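Side-chain contact in putative oxidoreductase with NAD(P)-binding Rossmann-fold domain (Clostridium difficile, PDB 3UUW), which is a putative oxidoreductase of the Gfo/Idh/MocA family that probably binds NAD(P) in its Rossmann-fold domain: residues A[9-14]-A[21-26]. Sequence-based numbering, arbitrary orientation.
Sequences MGMIGL and AYLPIL
Met11 reaches from strand 8-12 to the near face of helix 16-26 and touches Leu23, Leu26 and Tyr22. With CG anti to the backbone N (chi1 -176°) and chi2 also extended, the chain runs straight out to sulfur before bending at the last torsion. Its SD lies against the isobutyl end of Leu23, 3.7 Å from Leu23 CD2, while the methyl CE turns to Leu26 and meets Leu26 CD1 at 3.6 Å. The same methyl also touches the root of Tyr22, with Met11 CE 4.1 Å from Tyr22 CB; the ring points off from the strand, its hydroxyl hydrogen-bonded to Tyr94 and Asp96. Met9, bent at chi2 and chi3, crosses Leu26 at about a right angle and brings its CE within 4.1 Å of Leu26 CB. Past the strand end, Leu14 CD2 meets Leu23 CD1 at 4.2 Å, again with the side chains crossed. No hydrogen bond links the segments; Phe34 of the adjoining strand packs on Met9, Met11 and Leu23. Residues 9-12 and 21-26 run nearly antiparallel (157°), within the strand 8-12 and helix 16-26 that open the first beta-alpha-beta unit of a Rossmann fold, joined by a glycine-containing turn consistent with dinucleotide binding.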
loop_
_atom_site.group_PDB
_atom_site.type_symbol
_atom_site.label_atom_id
_atom_site.label_comp_id
_atom_site.label_asym_id
_atom_site.label_seq_id
_atom_site.Cartn_x
_atom_site.Cartn_y
_atom_site.Cartn_z
ATOM N N MET A 9 38.363 19.626 10.008
ATOM C CA MET A 9 38.007 18.205 10.000
ATOM C C MET A 9 38.823 17.438 8.974
ATOM O O MET A 9 39.094 17.943 7.876
ATOM C CB MET A 9 36.501 18.066 9.709
ATOM C CG MET A 9 35.905 16.639 9.690
ATOM S SD MET A 9 36.173 15.730 8.157
ATOM C CE MET A 9 35.074 16.610 7.056
ATOM N N GLY A 10 39.181 16.207 9.330
ATOM C CA GLY A 10 39.832 15.285 8.417
ATOM C C GLY A 10 39.036 14.001 8.419
ATOM O O GLY A 10 38.279 13.723 9.357
ATOM N N MET A 11 39.239 13.191 7.396
ATOM C CA MET A 11 38.602 11.893 7.300
ATOM C C MET A 11 39.664 10.823 7.154
ATOM O O MET A 11 40.596 10.984 6.368
ATOM C CB MET A 11 37.648 11.830 6.093
ATOM C CG MET A 11 36.886 10.527 5.993
ATOM S SD MET A 11 35.606 10.578 4.710
ATOM C CE MET A 11 34.423 11.684 5.440
ATOM N N ILE A 12 39.512 9.729 7.909
ATOM C CA ILE A 12 40.387 8.574 7.786
ATOM C C ILE A 12 39.550 7.361 7.410
ATOM O O ILE A 12 38.586 7.013 8.106
ATOM C CB ILE A 12 41.188 8.319 9.101
ATOM C CG1 ILE A 12 42.200 9.448 9.317
ATOM C CG2 ILE A 12 41.882 6.988 9.075
ATOM C CD1 ILE A 12 42.902 9.419 10.684
ATOM N N GLY A 13 39.947 6.693 6.323
ATOM C CA GLY A 13 39.224 5.535 5.806
ATOM C C GLY A 13 38.278 6.025 4.733
ATOM O O GLY A 13 37.313 6.736 5.020
ATOM N N LEU A 14 38.585 5.724 3.482
ATOM C CA LEU A 14 37.772 6.176 2.368
ATOM C C LEU A 14 37.163 4.987 1.623
ATOM O O LEU A 14 37.072 4.998 0.393
ATOM C CB LEU A 14 38.586 7.054 1.443
ATOM C CG LEU A 14 39.220 8.297 2.073
ATOM C CD1 LEU A 14 40.168 8.977 1.091
ATOM C CD2 LEU A 14 38.129 9.257 2.549
ATOM N N ALA A 21 27.935 7.057 2.616
ATOM C CA ALA A 21 27.200 7.562 3.813
ATOM C C ALA A 21 27.724 8.836 4.427
ATOM O O ALA A 21 26.984 9.489 5.214
ATOM C CB ALA A 21 27.163 6.481 4.899
ATOM N N TYR A 22 28.988 9.191 4.134
ATOM C CA TYR A 22 29.626 10.366 4.744
ATOM C C TYR A 22 30.142 11.412 3.781
ATOM O O TYR A 22 29.765 12.593 3.916
ATOM C CB TYR A 22 30.710 9.938 5.726
ATOM C CG TYR A 22 30.121 9.192 6.886
ATOM C CD1 TYR A 22 29.533 9.879 7.939
ATOM C CD2 TYR A 22 30.061 7.804 6.893
ATOM C CE1 TYR A 22 28.968 9.200 9.018
ATOM C CE2 TYR A 22 29.490 7.108 7.959
ATOM C CZ TYR A 22 28.936 7.807 9.007
ATOM O OH TYR A 22 28.369 7.136 10.078
ATOM N N LEU A 23 30.971 11.006 2.809
ATOM C CA LEU A 23 31.522 11.939 1.824
ATOM C C LEU A 23 30.433 12.768 1.149
ATOM O O LEU A 23 30.596 14.003 1.025
ATOM C CB LEU A 23 32.429 11.219 0.809
ATOM C CG LEU A 23 33.831 10.909 1.345
ATOM C CD1 LEU A 23 34.571 9.892 0.503
ATOM C CD2 LEU A 23 34.645 12.217 1.504
ATOM N N PRO A 24 29.297 12.136 0.766
ATOM C CA PRO A 24 28.307 12.973 0.072
ATOM C C PRO A 24 27.775 14.147 0.886
ATOM O O PRO A 24 27.352 15.144 0.309
ATOM C CB PRO A 24 27.195 11.982 -0.274
ATOM C CG PRO A 24 27.926 10.664 -0.427
ATOM C CD PRO A 24 28.913 10.704 0.708
ATOM N N ILE A 25 27.795 14.044 2.203
ATOM C CA ILE A 25 27.343 15.176 3.028
ATOM C C ILE A 25 28.502 16.081 3.469
ATOM O O ILE A 25 28.384 17.333 3.422
ATOM C CB ILE A 25 26.469 14.715 4.212
ATOM C CG1 ILE A 25 27.123 13.580 4.968
ATOM C CG2 ILE A 25 25.115 14.302 3.710
ATOM C CD1 ILE A 25 26.203 12.845 5.968
ATOM N N LEU A 26 29.630 15.485 3.850
ATOM C CA LEU A 26 30.718 16.254 4.423
ATOM C C LEU A 26 31.510 17.043 3.394
ATOM O O LEU A 26 32.163 18.013 3.752
ATOM C CB LEU A 26 31.647 15.355 5.248
ATOM C CG LEU A 26 31.012 14.752 6.503
ATOM C CD1 LEU A 26 31.985 13.764 7.120
ATOM C CD2 LEU A 26 30.584 15.863 7.513
#